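Local coordinates for conserved membrane protein (Chlamydia abortus, PDB 6GZU), which is a secreted effector that combines deubiquitinating and acetyltransferase activities, probably through one CE-clan cysteine-protease domain, and induces fragmentation of the Golgi, at residues F38-T44 and Q85-L90; P45-I51 and Y103-H107; F15-D19 and L235-L239; I23-L27 and L208-D213; N141-R145 and V176-A180. One frame throughout, in Å; residues are numbered along the deposited sequence. Where two conformers were deposited one is given.

Contact 1: residues F38-T44 and Q85-L90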
# COMPACT_ATOMS: atom_id res chain seq x y z
N PHE A 38 -7.10 -4.79 -4.12
CA PHE A 38 -7.74 -3.58 -3.68
C PHE A 38 -6.72 -2.42 -3.72
O PHE A 38 -5.63 -2.48 -3.10
CB PHE A 38 -8.22 -3.76 -2.25
CG PHE A 38 -8.83 -2.54 -1.65
CD1 PHE A 38 -8.04 -1.63 -0.94
CD2 PHE A 38 -10.19 -2.31 -1.71
CE1 PHE A 38 -8.59 -0.52 -0.35
CE2 PHE A 38 -10.76 -1.17 -1.11
CZ PHE A 38 -9.96 -0.28 -0.46
N VAL A 39 -7.09 -1.35 -4.40
CA VAL A 39 -6.31 -0.11 -4.43
C VAL A 39 -6.97 0.89 -3.49
O VAL A 39 -8.17 1.15 -3.61
CB VAL A 39 -6.33 0.43 -5.84
CG1 VAL A 39 -5.54 1.79 -5.92
CG2 VAL A 39 -5.76 -0.64 -6.80
N PRO A 40 -6.22 1.40 -2.50
CA PRO A 40 -6.76 2.32 -1.51
C PRO A 40 -6.92 3.73 -2.04
O PRO A 40 -6.80 3.98 -3.24
CB PRO A 40 -5.73 2.28 -0.37
CG PRO A 40 -4.42 2.09 -1.11
CD PRO A 40 -4.79 1.12 -2.27
N SER A 41 -7.20 4.66 -1.15
CA SER A 41 -7.59 6.01 -1.56
C SER A 41 -6.62 6.63 -2.56
O SER A 41 -5.41 6.62 -2.35
CB SER A 41 -7.61 6.91 -0.34
OG SER A 41 -7.74 8.27 -0.75
N LEU A 42 -7.15 7.17 -3.65
CA LEU A 42 -6.33 7.88 -4.64
C LEU A 42 -6.04 9.31 -4.18
O LEU A 42 -5.27 10.03 -4.84
CB LEU A 42 -7.04 7.92 -6.00
CG LEU A 42 -7.54 6.59 -6.56
CD1 LEU A 42 -8.11 6.79 -7.97
CD2 LEU A 42 -6.43 5.53 -6.58
N TYR A 43 -6.63 9.71 -3.06
CA TYR A 43 -6.54 11.09 -2.59
C TYR A 43 -5.59 11.30 -1.39
O TYR A 43 -4.88 12.31 -1.32
CB TYR A 43 -7.95 11.57 -2.23
CG TYR A 43 -8.05 13.01 -1.87
CD1 TYR A 43 -7.83 14.00 -2.82
CD2 TYR A 43 -8.41 13.40 -0.59
CE1 TYR A 43 -7.95 15.34 -2.50
CE2 TYR A 43 -8.52 14.74 -0.25
CZ TYR A 43 -8.28 15.70 -1.21
OH TYR A 43 -8.40 17.03 -0.88
N THR A 44 -5.59 10.36 -0.44
CA THR A 44 -4.80 10.50 0.80
C THR A 44 -3.87 9.29 0.96
O THR A 44 -4.34 8.17 1.17
CB THR A 44 -5.73 10.59 2.04
OG1 THR A 44 -6.68 11.66 1.85
CG2 THR A 44 -4.93 10.82 3.33
N GLN A 85 -13.75 10.86 -4.88
CA GLN A 85 -12.52 11.54 -4.57
C GLN A 85 -11.48 10.52 -4.13
O GLN A 85 -10.38 10.47 -4.67
CB GLN A 85 -12.75 12.53 -3.45
CG GLN A 85 -11.51 13.29 -3.04
CD GLN A 85 -11.86 14.36 -2.05
OE1 GLN A 85 -12.28 14.06 -0.92
NE2 GLN A 85 -11.75 15.62 -2.47
N ASP A 86 -11.84 9.68 -3.16
CA ASP A 86 -10.93 8.61 -2.74
C ASP A 86 -11.05 7.34 -3.58
O ASP A 86 -10.06 6.67 -3.84
CB ASP A 86 -11.21 8.22 -1.29
CG ASP A 86 -10.99 9.35 -0.33
OD1 ASP A 86 -9.81 9.61 0.00
OD2 ASP A 86 -11.99 9.92 0.14
N TYR A 87 -12.28 6.97 -3.94
CA TYR A 87 -12.53 5.65 -4.55
C TYR A 87 -13.34 5.69 -5.83
O TYR A 87 -14.29 4.93 -5.96
CB TYR A 87 -13.22 4.69 -3.54
CG TYR A 87 -12.54 4.64 -2.20
CD1 TYR A 87 -11.31 4.01 -2.05
CD2 TYR A 87 -13.13 5.22 -1.06
CE1 TYR A 87 -10.67 3.97 -0.81
CE2 TYR A 87 -12.49 5.19 0.19
CZ TYR A 87 -11.27 4.57 0.30
OH TYR A 87 -10.63 4.56 1.50
N PRO A 88 -12.95 6.50 -6.81
CA PRO A 88 -13.75 6.47 -8.04
C PRO A 88 -13.64 5.12 -8.74
O PRO A 88 -14.57 4.72 -9.45
CB PRO A 88 -13.10 7.56 -8.90
CG PRO A 88 -11.64 7.65 -8.37
CD PRO A 88 -11.78 7.39 -6.89
N HIS A 89 -12.53 4.41 -8.51
CA HIS A 89 -12.26 3.12 -9.14
C HIS A 89 -13.08 1.98 -8.49
O HIS A 89 -13.07 0.86 -9.00
CB HIS A 89 -10.77 2.80 -9.06
CG HIS A 89 -10.23 2.83 -7.67
ND1 HIS A 89 -10.24 3.98 -6.89
CD2 HIS A 89 -9.69 1.86 -6.91
CE1 HIS A 89 -9.72 3.70 -5.71
NE2 HIS A 89 -9.35 2.42 -5.70
N LEU A 90 -13.74 2.26 -7.36
CA LEU A 90 -14.57 1.25 -6.69
C LEU A 90 -16.06 1.48 -6.90
O LEU A 90 -16.87 0.67 -6.46
CB LEU A 90 -14.31 1.23 -5.18
CG LEU A 90 -12.86 0.87 -4.81
CD1 LEU A 90 -12.66 0.82 -3.29
CD2 LEU A 90 -12.44 -0.45 -5.50
O HOH W 1 -8.20 3.42 1.51
O HOH W 2 -9.04 11.02 2.03

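Contact 2: residues P45-I51 and Y103-H107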
# COMPACT_ATOMS: atom_id res chain seq x y z
N PRO A 45 -2.54 9.50 0.89
CA PRO A 45 -1.63 8.38 1.19
C PRO A 45 -1.72 8.03 2.67
O PRO A 45 -2.15 8.87 3.46
CB PRO A 45 -0.22 8.95 0.95
CG PRO A 45 -0.45 10.31 0.29
CD PRO A 45 -1.83 10.77 0.61
N SER A 46 -1.30 6.83 3.03
CA SER A 46 -1.24 6.44 4.45
C SER A 46 0.11 6.85 5.05
O SER A 46 1.05 7.18 4.31
CB SER A 46 -1.38 4.93 4.59
OG SER A 46 -2.62 4.49 4.01
N THR A 47 0.19 6.84 6.38
CA THR A 47 1.45 7.08 7.10
C THR A 47 1.54 6.01 8.18
O THR A 47 0.59 5.25 8.40
CB THR A 47 1.46 8.44 7.82
OG1 THR A 47 0.52 8.41 8.92
CG2 THR A 47 1.09 9.58 6.87
N CYS A 48 2.63 5.98 8.93
CA CYS A 48 2.72 5.00 10.01
C CYS A 48 1.62 5.20 11.06
O CYS A 48 1.26 4.26 11.73
CB CYS A 48 4.11 5.04 10.67
SG CYS A 48 4.61 6.65 11.34
N PHE A 49 1.12 6.42 11.19
CA PHE A 49 0.10 6.72 12.19
C PHE A 49 -1.30 6.43 11.69
O PHE A 49 -2.18 6.24 12.51
CB PHE A 49 0.19 8.19 12.64
CG PHE A 49 1.48 8.53 13.32
CD1 PHE A 49 1.80 7.97 14.52
CD2 PHE A 49 2.35 9.42 12.75
CE1 PHE A 49 2.99 8.27 15.15
CE2 PHE A 49 3.53 9.76 13.38
CZ PHE A 49 3.86 9.20 14.60
N SER A 50 -1.51 6.39 10.37
CA SER A 50 -2.86 6.26 9.83
C SER A 50 -3.11 4.93 9.15
O SER A 50 -4.27 4.59 8.86
CB SER A 50 -3.18 7.40 8.88
OG SER A 50 -2.42 7.24 7.70
N ILE A 51 -2.06 4.14 8.92
CA ILE A 51 -2.23 2.91 8.12
C ILE A 51 -3.16 1.88 8.80
O ILE A 51 -3.97 1.29 8.11
CB ILE A 51 -0.83 2.29 7.75
CG1 ILE A 51 -0.96 1.02 6.91
CG2 ILE A 51 -0.01 1.98 9.00
CD1 ILE A 51 -1.65 1.20 5.55
N TYR A 103 -0.97 -0.62 0.21
CA TYR A 103 -1.05 0.77 0.63
C TYR A 103 0.27 1.47 0.51
O TYR A 103 1.23 1.17 1.23
CB TYR A 103 -1.40 0.82 2.13
CG TYR A 103 -2.77 0.29 2.45
CD1 TYR A 103 -3.00 -1.09 2.59
CD2 TYR A 103 -3.86 1.16 2.52
CE1 TYR A 103 -4.30 -1.57 2.84
CE2 TYR A 103 -5.16 0.71 2.74
CZ TYR A 103 -5.38 -0.65 2.88
OH TYR A 103 -6.67 -1.07 3.11
N PRO A 104 0.32 2.49 -0.35
CA PRO A 104 1.50 3.38 -0.35
C PRO A 104 1.54 4.11 0.99
O PRO A 104 0.51 4.64 1.46
CB PRO A 104 1.20 4.36 -1.50
CG PRO A 104 0.24 3.55 -2.41
CD PRO A 104 -0.62 2.77 -1.45
N LEU A 105 2.71 4.16 1.61
CA LEU A 105 2.86 4.73 2.94
C LEU A 105 3.98 5.77 2.87
O LEU A 105 5.11 5.43 2.50
CB LEU A 105 3.13 3.62 3.98
CG LEU A 105 3.00 3.98 5.46
CD1 LEU A 105 2.82 2.81 6.38
CD2 LEU A 105 4.36 4.61 5.86
N TRP A 106 3.65 7.00 3.25
CA TRP A 106 4.51 8.18 3.18
C TRP A 106 5.13 8.43 4.55
O TRP A 106 4.47 8.30 5.56
CB TRP A 106 3.66 9.39 2.82
CG TRP A 106 4.43 10.61 2.54
CD1 TRP A 106 4.86 11.04 1.31
CD2 TRP A 106 4.86 11.63 3.48
NE1 TRP A 106 5.54 12.24 1.43
CE2 TRP A 106 5.55 12.62 2.74
CE3 TRP A 106 4.73 11.79 4.87
CZ2 TRP A 106 6.10 13.74 3.35
CZ3 TRP A 106 5.30 12.91 5.48
CH2 TRP A 106 5.96 13.87 4.72
N HIS A 107 6.44 8.76 4.58
CA HIS A 107 7.13 9.02 5.84
C HIS A 107 8.14 10.13 5.74
O HIS A 107 8.80 10.27 4.72
CB HIS A 107 7.86 7.76 6.33
CG HIS A 107 8.39 7.90 7.72
ND1 HIS A 107 7.56 7.99 8.81
CD2 HIS A 107 9.66 7.96 8.20
CE1 HIS A 107 8.29 8.10 9.91
NE2 HIS A 107 9.57 8.08 9.57
O HOH W 3 -2.27 4.17 1.33
O HOH W 4 4.81 7.60 8.18

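Contact 3: residues F15-D19 and L235-L239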
# COMPACT_ATOMS: atom_id res chain seq x y z
N PHE A 15 16.35 8.81 -13.07
CA PHE A 15 14.92 8.50 -12.84
C PHE A 15 14.16 9.65 -12.27
O PHE A 15 14.47 10.12 -11.17
CB PHE A 15 14.77 7.33 -11.85
CG PHE A 15 15.49 6.12 -12.28
CD1 PHE A 15 15.13 5.48 -13.45
CD2 PHE A 15 16.57 5.65 -11.58
CE1 PHE A 15 15.82 4.38 -13.88
CE2 PHE A 15 17.25 4.53 -12.01
CZ PHE A 15 16.88 3.90 -13.16
N SER A 16 13.15 10.11 -13.00
CA SER A 16 12.17 11.02 -12.41
C SER A 16 11.42 10.20 -11.35
O SER A 16 10.93 9.10 -11.63
CB SER A 16 11.23 11.56 -13.49
OG SER A 16 11.96 11.98 -14.65
N SER A 17 11.36 10.72 -10.12
CA SER A 17 10.65 10.11 -9.00
C SER A 17 9.18 9.94 -9.33
O SER A 17 8.63 10.58 -10.26
CB SER A 17 10.73 11.05 -7.81
OG SER A 17 10.21 12.30 -8.22
N TRP A 18 8.54 9.09 -8.55
CA TRP A 18 7.11 8.85 -8.69
C TRP A 18 6.46 9.40 -7.43
O TRP A 18 6.91 9.10 -6.32
CB TRP A 18 6.84 7.34 -8.83
CG TRP A 18 6.99 6.82 -10.24
CD1 TRP A 18 7.64 7.43 -11.28
CD2 TRP A 18 6.47 5.59 -10.75
NE1 TRP A 18 7.54 6.64 -12.41
CE2 TRP A 18 6.84 5.50 -12.11
CE3 TRP A 18 5.74 4.53 -10.17
CZ2 TRP A 18 6.49 4.41 -12.92
CZ3 TRP A 18 5.38 3.45 -10.97
CH2 TRP A 18 5.77 3.40 -12.34
N ASP A 19 5.45 10.26 -7.62
CA ASP A 19 4.69 10.88 -6.52
C ASP A 19 3.46 9.98 -6.25
O ASP A 19 3.31 8.92 -6.86
CB ASP A 19 4.31 12.35 -6.86
CG ASP A 19 3.38 12.50 -8.13
OD1 ASP A 19 2.81 11.50 -8.62
OD2 ASP A 19 3.19 13.63 -8.67
N LEU A 235 15.73 -1.05 -12.85
CA LEU A 235 14.61 -0.11 -12.72
C LEU A 235 14.25 0.45 -14.08
O LEU A 235 13.08 0.64 -14.39
CB LEU A 235 15.02 1.05 -11.81
CG LEU A 235 14.13 1.61 -10.72
CD1 LEU A 235 13.58 0.47 -9.82
CD2 LEU A 235 14.98 2.58 -9.90
N GLN A 236 15.26 0.76 -14.88
CA GLN A 236 15.00 1.32 -16.20
C GLN A 236 14.22 0.34 -17.06
O GLN A 236 13.32 0.74 -17.81
CB GLN A 236 16.30 1.64 -16.91
CG GLN A 236 16.10 2.33 -18.22
CD GLN A 236 15.96 3.82 -18.03
OE1 GLN A 236 14.97 4.31 -17.47
NE2 GLN A 236 16.98 4.58 -18.49
N GLU A 237 14.58 -0.94 -16.98
CA GLU A 237 13.88 -1.99 -17.72
C GLU A 237 12.40 -2.02 -17.33
O GLU A 237 11.53 -2.19 -18.18
CB GLU A 237 14.50 -3.35 -17.41
CG GLU A 237 13.95 -4.49 -18.26
CD GLU A 237 14.90 -5.69 -18.29
N PHE A 238 12.12 -1.88 -16.04
CA PHE A 238 10.75 -1.82 -15.56
C PHE A 238 10.02 -0.61 -16.10
O PHE A 238 8.91 -0.73 -16.63
CB PHE A 238 10.74 -1.84 -14.02
CG PHE A 238 9.43 -1.46 -13.42
CD1 PHE A 238 8.35 -2.35 -13.44
CD2 PHE A 238 9.27 -0.21 -12.81
CE1 PHE A 238 7.13 -2.02 -12.86
CE2 PHE A 238 8.03 0.15 -12.24
CZ PHE A 238 6.96 -0.78 -12.27
N LEU A 239 10.67 0.57 -16.04
CA LEU A 239 10.05 1.77 -16.58
C LEU A 239 9.72 1.63 -18.06
O LEU A 239 8.69 2.14 -18.53
CB LEU A 239 10.93 3.00 -16.34
CG LEU A 239 11.02 3.40 -14.86
CD1 LEU A 239 12.04 4.52 -14.71
CD2 LEU A 239 9.65 3.83 -14.31

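Contact 4: residues I23-L27 and L208-D213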
# COMPACT_ATOMS: atom_id res chain seq x y z
N ILE A 23 2.36 6.53 -8.39
CA ILE A 23 2.27 5.25 -7.71
C ILE A 23 0.84 4.70 -7.83
O ILE A 23 0.63 3.54 -8.19
CB ILE A 23 2.62 5.39 -6.23
CG1 ILE A 23 4.11 5.71 -6.07
CG2 ILE A 23 2.28 4.10 -5.48
CD1 ILE A 23 4.47 6.29 -4.68
N SER A 24 -0.15 5.54 -7.55
CA SER A 24 -1.53 5.08 -7.63
C SER A 24 -1.90 4.65 -9.04
O SER A 24 -2.70 3.74 -9.20
CB SER A 24 -2.47 6.19 -7.16
OG SER A 24 -2.33 6.37 -5.77
N THR A 25 -1.33 5.30 -10.05
CA THR A 25 -1.59 4.92 -11.43
C THR A 25 -1.10 3.50 -11.64
O THR A 25 -1.78 2.71 -12.30
CB THR A 25 -0.89 5.90 -12.41
OG1 THR A 25 -1.51 7.18 -12.28
CG2 THR A 25 -1.01 5.49 -13.90
N HIS A 26 0.10 3.17 -11.14
CA HIS A 26 0.57 1.80 -11.27
C HIS A 26 -0.29 0.78 -10.53
O HIS A 26 -0.49 -0.33 -11.02
CB HIS A 26 2.07 1.64 -10.94
CG HIS A 26 2.65 0.38 -11.52
ND1 HIS A 26 2.74 0.19 -12.89
CD2 HIS A 26 3.09 -0.75 -10.94
CE1 HIS A 26 3.26 -1.00 -13.12
NE2 HIS A 26 3.46 -1.60 -11.95
N LEU A 27 -0.77 1.14 -9.35
CA LEU A 27 -1.69 0.26 -8.62
C LEU A 27 -2.95 0.00 -9.44
O LEU A 27 -3.39 -1.15 -9.56
CB LEU A 27 -2.00 0.79 -7.22
CG LEU A 27 -0.93 0.52 -6.15
CD1 LEU A 27 0.50 0.70 -6.48
CD2 LEU A 27 -1.35 1.35 -4.90
N LEU A 208 8.83 0.45 -5.04
CA LEU A 208 7.73 -0.25 -4.37
C LEU A 208 6.70 -0.66 -5.43
O LEU A 208 6.04 -1.71 -5.26
CB LEU A 208 7.11 0.62 -3.27
CG LEU A 208 6.31 1.87 -3.70
CD1 LEU A 208 4.83 1.50 -4.04
CD2 LEU A 208 6.37 2.94 -2.61
N SER A 209 6.57 0.09 -6.53
CA SER A 209 5.64 -0.28 -7.59
C SER A 209 6.12 -1.54 -8.32
O SER A 209 5.32 -2.45 -8.62
CB SER A 209 5.46 0.88 -8.57
OG SER A 209 4.88 1.99 -7.91
N LEU A 210 7.42 -1.60 -8.61
CA LEU A 210 8.02 -2.81 -9.19
C LEU A 210 7.83 -3.99 -8.23
O LEU A 210 7.48 -5.10 -8.66
CB LEU A 210 9.52 -2.58 -9.46
CG LEU A 210 10.44 -3.65 -10.08
CD1 LEU A 210 11.73 -2.96 -10.58
CD2 LEU A 210 10.82 -4.74 -9.07
N PHE A 211 8.07 -3.78 -6.94
CA PHE A 211 7.90 -4.87 -6.00
C PHE A 211 6.48 -5.43 -6.04
O PHE A 211 6.29 -6.66 -6.07
CB PHE A 211 8.28 -4.47 -4.57
CG PHE A 211 8.03 -5.55 -3.58
CD1 PHE A 211 8.87 -6.68 -3.55
CD2 PHE A 211 6.91 -5.49 -2.77
CE1 PHE A 211 8.63 -7.74 -2.68
CE2 PHE A 211 6.65 -6.53 -1.86
CZ PHE A 211 7.52 -7.65 -1.82
N LEU A 212 5.50 -4.54 -5.98
CA LEU A 212 4.12 -5.04 -5.94
C LEU A 212 3.82 -5.81 -7.23
O LEU A 212 3.15 -6.84 -7.22
CB LEU A 212 3.12 -3.90 -5.77
CG LEU A 212 1.66 -4.38 -5.69
CD1 LEU A 212 1.44 -5.26 -4.45
CD2 LEU A 212 0.78 -3.16 -5.62
N ASP A 213 4.27 -5.28 -8.37
CA ASP A 213 4.14 -5.93 -9.67
C ASP A 213 4.60 -7.40 -9.60
O ASP A 213 3.88 -8.32 -9.97
CB ASP A 213 4.99 -5.15 -10.66
CG ASP A 213 4.51 -5.27 -12.04
OD1 ASP A 213 4.44 -6.40 -12.56
OD2 ASP A 213 4.21 -4.22 -12.64

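Contact 5: residues N141-R145 and V176-A180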
# COMPACT_ATOMS: atom_id res chain seq x y z
N ASN A 141 -2.36 -9.43 2.86
CA ASN A 141 -2.76 -10.56 2.01
C ASN A 141 -3.63 -11.47 2.86
O ASN A 141 -3.13 -12.15 3.79
CB ASN A 141 -1.54 -11.29 1.43
CG ASN A 141 -1.89 -12.36 0.44
OD1 ASN A 141 -2.87 -13.09 0.61
ND2 ASN A 141 -1.08 -12.50 -0.60
N LEU A 142 -4.93 -11.46 2.60
CA LEU A 142 -5.84 -12.24 3.45
C LEU A 142 -5.68 -13.75 3.23
O LEU A 142 -5.91 -14.55 4.16
CB LEU A 142 -7.31 -11.83 3.18
CG LEU A 142 -7.71 -10.35 3.42
CD1 LEU A 142 -9.16 -10.14 3.04
CD2 LEU A 142 -7.48 -9.97 4.90
N ASP A 143 -5.32 -14.15 2.02
CA ASP A 143 -5.20 -15.57 1.70
C ASP A 143 -3.99 -16.18 2.40
O ASP A 143 -4.06 -17.30 2.91
CB ASP A 143 -5.08 -15.79 0.18
CG ASP A 143 -6.41 -15.65 -0.55
OD1 ASP A 143 -7.46 -16.16 -0.06
OD2 ASP A 143 -6.40 -15.05 -1.64
N ARG A 144 -2.91 -15.40 2.48
CA ARG A 144 -1.66 -15.88 3.06
C ARG A 144 -1.52 -15.50 4.54
O ARG A 144 -0.57 -15.95 5.21
CB ARG A 144 -0.44 -15.39 2.25
CG ARG A 144 -0.31 -16.13 0.92
CD ARG A 144 0.69 -15.49 0.02
NE ARG A 144 2.05 -15.56 0.55
CZ ARG A 144 2.93 -16.53 0.28
NH1 ARG A 144 2.60 -17.56 -0.48
NH2 ARG A 144 4.16 -16.45 0.76
N ARG A 145 -2.48 -14.73 5.05
CA ARG A 145 -2.48 -14.25 6.46
C ARG A 145 -1.13 -13.60 6.76
O ARG A 145 -0.40 -13.97 7.73
CB ARG A 145 -2.80 -15.36 7.46
CG ARG A 145 -4.15 -15.97 7.19
CD ARG A 145 -4.49 -16.99 8.31
NE ARG A 145 -5.01 -16.39 9.52
CZ ARG A 145 -4.35 -16.25 10.66
NH1 ARG A 145 -3.04 -16.52 10.73
NH2 ARG A 145 -5.00 -15.76 11.72
N VAL A 176 -9.92 -11.97 13.09
CA VAL A 176 -11.07 -11.97 12.16
C VAL A 176 -10.96 -13.06 11.11
O VAL A 176 -11.96 -13.68 10.74
CB VAL A 176 -11.21 -10.57 11.47
CG1 VAL A 176 -12.32 -10.58 10.36
CG2 VAL A 176 -11.50 -9.50 12.54
N TYR A 177 -9.74 -13.27 10.60
CA TYR A 177 -9.45 -14.28 9.57
C TYR A 177 -8.69 -15.40 10.25
O TYR A 177 -7.47 -15.28 10.43
CB TYR A 177 -8.62 -13.67 8.45
CG TYR A 177 -9.37 -12.55 7.77
CD1 TYR A 177 -10.22 -12.80 6.71
CD2 TYR A 177 -9.27 -11.23 8.24
CE1 TYR A 177 -10.90 -11.78 6.12
CE2 TYR A 177 -9.95 -10.21 7.67
CZ TYR A 177 -10.79 -10.48 6.61
OH TYR A 177 -11.53 -9.54 5.95
N PRO A 178 -9.38 -16.47 10.63
CA PRO A 178 -8.67 -17.49 11.45
C PRO A 178 -7.62 -18.28 10.68
O PRO A 178 -7.64 -18.32 9.44
CB PRO A 178 -9.81 -18.45 11.88
CG PRO A 178 -11.03 -17.63 11.73
CD PRO A 178 -10.80 -16.82 10.47
N ASP A 179 -6.69 -18.91 11.40
CA ASP A 179 -5.74 -19.81 10.78
C ASP A 179 -6.30 -21.22 10.60
O ASP A 179 -7.45 -21.54 11.03
CB ASP A 179 -4.38 -19.80 11.53
CG ASP A 179 -4.46 -20.40 12.91
OD1 ASP A 179 -5.14 -21.43 13.13
OD2 ASP A 179 -3.71 -19.91 13.81
N ALA A 180 -5.51 -22.05 9.93
CA ALA A 180 -5.96 -23.39 9.56
C ALA A 180 -6.15 -24.30 10.75
O ALA A 180 -6.81 -25.35 10.62
CB ALA A 180 -5.00 -24.03 8.56

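Contact 1: residues F38-T44 and Q85-L90
Ser41 and Asp86 form the polar centre of this contact between two loops. Ser41 OG gives its proton to Asp86 OD1 at 2.6 Å, on the carboxylate lone pair turned away from the other oxygen. The same hydroxyl accepts from the backbone N of Tyr43 and of Thr44, an ST turn and an ST motif at once, so three bonds grip it. Backbone joins in where Leu42 N donates to Asp86 O over 3.0 Å. His89 NE2 points almost dead straight at Val39 O, 2.7 Å away, with the oxygen in the ring plane but the nitrogen well above the carbonyl plane. Two waters extend the network: one links Ser41 N to Tyr87 OH, the other Thr44 OG1 to Asp86 OD1.

Stacking dominates the outer end. The Gln85 side chain, stretched out with CG opposite the backbone N (chi1 179°), lays its amide over one face of the Tyr43 ring, the two planes only 5° apart, and Gln85 CG sits 3.8 Å from the ring centroid.

Apolar packing fills the inner end. Leu42 CD1 rests 3.7 Å from Pro88 CG, and Phe38 CE2 meets Leu90 CD1 at 3.5 Å. Phe38 also adjoins His80 and Leu90 lies near Cys95, two ligands of the bound zinc; the ST turn thus marks one end of a loop-to-loop junction whose other end lies beside the zinc site.

Contact 2: residues P45-I51 and Y103-H107
Ile51 lays its CD1 methyl against the root of the Tyr103 ring, 3.4 Å from Tyr103 CG and almost as near Tyr103 CB. With CG1 opposite the backbone N (chi1 -180°) and a bend at chi2, this branch reaches the tyrosine while Ile51 CB and CG2 pack on Leu105 CD1. The isobutyl end of Leu105 also lies under the Thr47-Cys48 peptide, its CG 3.7 Å from Thr47 C. The far end of Tyr103 is held by Asp58, to which its hydroxyl is hydrogen-bonded.

Backbone bonds fix the loop on the strand at one point. Ser46 N donates to Pro104 O at 3.2 Å, and Trp106 N returns a nearly straight bond of 2.8 Å to Ser46 O. Two waters complete the join: one molecule spans Ser46 OG and Pro104 O, while another is held by Cys48 N, Trp106 O and His107 ND1.

Beyond the bridge, Thr47 N donates to Ser50 OG (3.0 Å), and Thr47 O receives the amides of both Ser50 and Ile51 as the chain turns into helix 51-58. The pairing of Ser46 with Leu105 is a single beta bridge, docking the loop onto strand 100-107 of the central mixed sheet.

Contact 3: residues F15-D19 and L235-L239
Phe15 and Gln236 have the closest CA atoms of the two segments, 7.9 Å apart, so an extended N-terminal stretch meets one side of helix 228-241 through side chains. From there the chain runs away from the helix toward Asp19, the N-cap of helix 20-33.

The Phe15 ring lies across the first turn of the helical segment. Leu235 CD2 stands over one face, 3.9 Å from the ring centroid and shifted toward the rim, and Leu235 CB touches Phe15 CZ at 3.7 Å. At the ring edge, near its plane, comes Gln236 OE1, 3.7 Å from Phe15 CE1; the bend in the glutamine chain (chi2 86°) turns its amide back to the phenylalanine, the two planes 77° apart.

Leu239 serves both aromatics by dividing its methyls: CD1 is 3.5 Å from Phe15 CD1, and CD2 is 3.5 Å from Trp18 CZ2. Past it, Trp18 CH2 reaches Phe238 CE2 at 4.0 Å, while the indole also packs on Ile206 and Ser209 of helix 204-217.

No hydrogen bond crosses between the segments. The contact therefore rests mainly on apolar packing, with the glutamine oxygen at the ring edge as its polar element, the tryptophan partly covered and the phenylalanine at the surface.

Contact 4: residues I23-L27 and L208-D213
Asp213 OD2 takes a hydrogen bond from His26 NE2 at 2.8 Å and also a salt bridge from Arg245, so two groups hold this one oxygen. The imidazole approaches on the lone pair facing away from the other carboxylate oxygen; ring and carboxylate are nearly coplanar, though the hydrogen bond is bent, with an N-H...O angle of 147°. A chi1 of -160° carries the ring from helix 20-33 toward helix 204-217, and Arg29 bonds its other nitrogen, ND1, which fixes the rotation of the ring. The arginine beside the carboxylate would probably favour the ionised form of Asp213.

Ser209 packs obliquely against the CD2 side of the imidazole, with its CB 3.7 Å from His26 CD2 and its O 3.6 Å from the same carbon. Its hydroxyl turns back to Gly205 O within its own helix.

Toward the sheet the contact becomes wholly apolar. Ile23 CG2 meets Leu208 CD1 at 3.9 Å, and Leu27 CD1 meets Leu212 CD2 at 4.0 Å, each pair crossing at about a right angle. Pro104 and Trp135 underlie this layer.

The two helical segments run almost parallel, 10° apart with axes 10.1 Å from each other, and form a buried helix pair packed against the central sheet of this CE-clan fold.

Contact 5: residues N141-R145 and V176-A180
Arg145 grips the carbonyl oxygen of Tyr177 side-on, with NE and NH2 each 2.8 Å from Tyr177 O. The oxygen lies close to the guanidinium plane, but the two nitrogens reach it differently: NH2 comes in the carbonyl plane, NE from above it. A bend at chi3 (82°) turns the head of the arginine to this position. Asp179 N sits over one face of the guanidinium, toward its edge and 3.6 Å from Arg145 NE, and Asp179 CB lies 3.6 Å from Arg145 NH1. Ser185 ties the two residues together from outside: its carbonyl oxygen accepts from Arg145 NH2 and its hydroxyl bonds Asp179 OD2. The opposite charges, though their atoms are not in contact, would probably steady each other.

Leu142 makes the other close fit. Its CD2 methyl sits over one face of the Tyr177 ring, 3.8 Å from the centroid and a little toward the rim, while CD1 reaches the phenol end, 3.8 Å from Tyr177 OH.

The outer side is looser. Pro178 is exposed and adds little beyond its carbonyl oxygen near the arginine chain.

At the surface of the domain, the contact joins the turn between antiparallel strands 134-141 and 146-150 to the loop leading from helix 159-174 toward strand 188-191; Tyr177 also leans on Leu59, just beyond helix 51-58.

From the N terminus, contact 3 closes the longest loop, bringing the stretch before helix 20-33 to helix 228-241. Contact 4 nests within it, pairing helix 20-33 with helix 204-217; the two touch through Trp18 on Ser209 and Phe238 on His26. Inside contact 4 lie the other three. Contacts 1 and 2 cross, since their segments alternate along the chain, and meet where Pro40 packs on Tyr103 and Pro104; both also touch contact 4, through Val39 and Pro104 on Leu27. Contact 5 follows them in series, closing a short loop at the far side of the chain's centre from contact 3. Between them they join loops beside the zinc site, the central sheet and the helices packed on it.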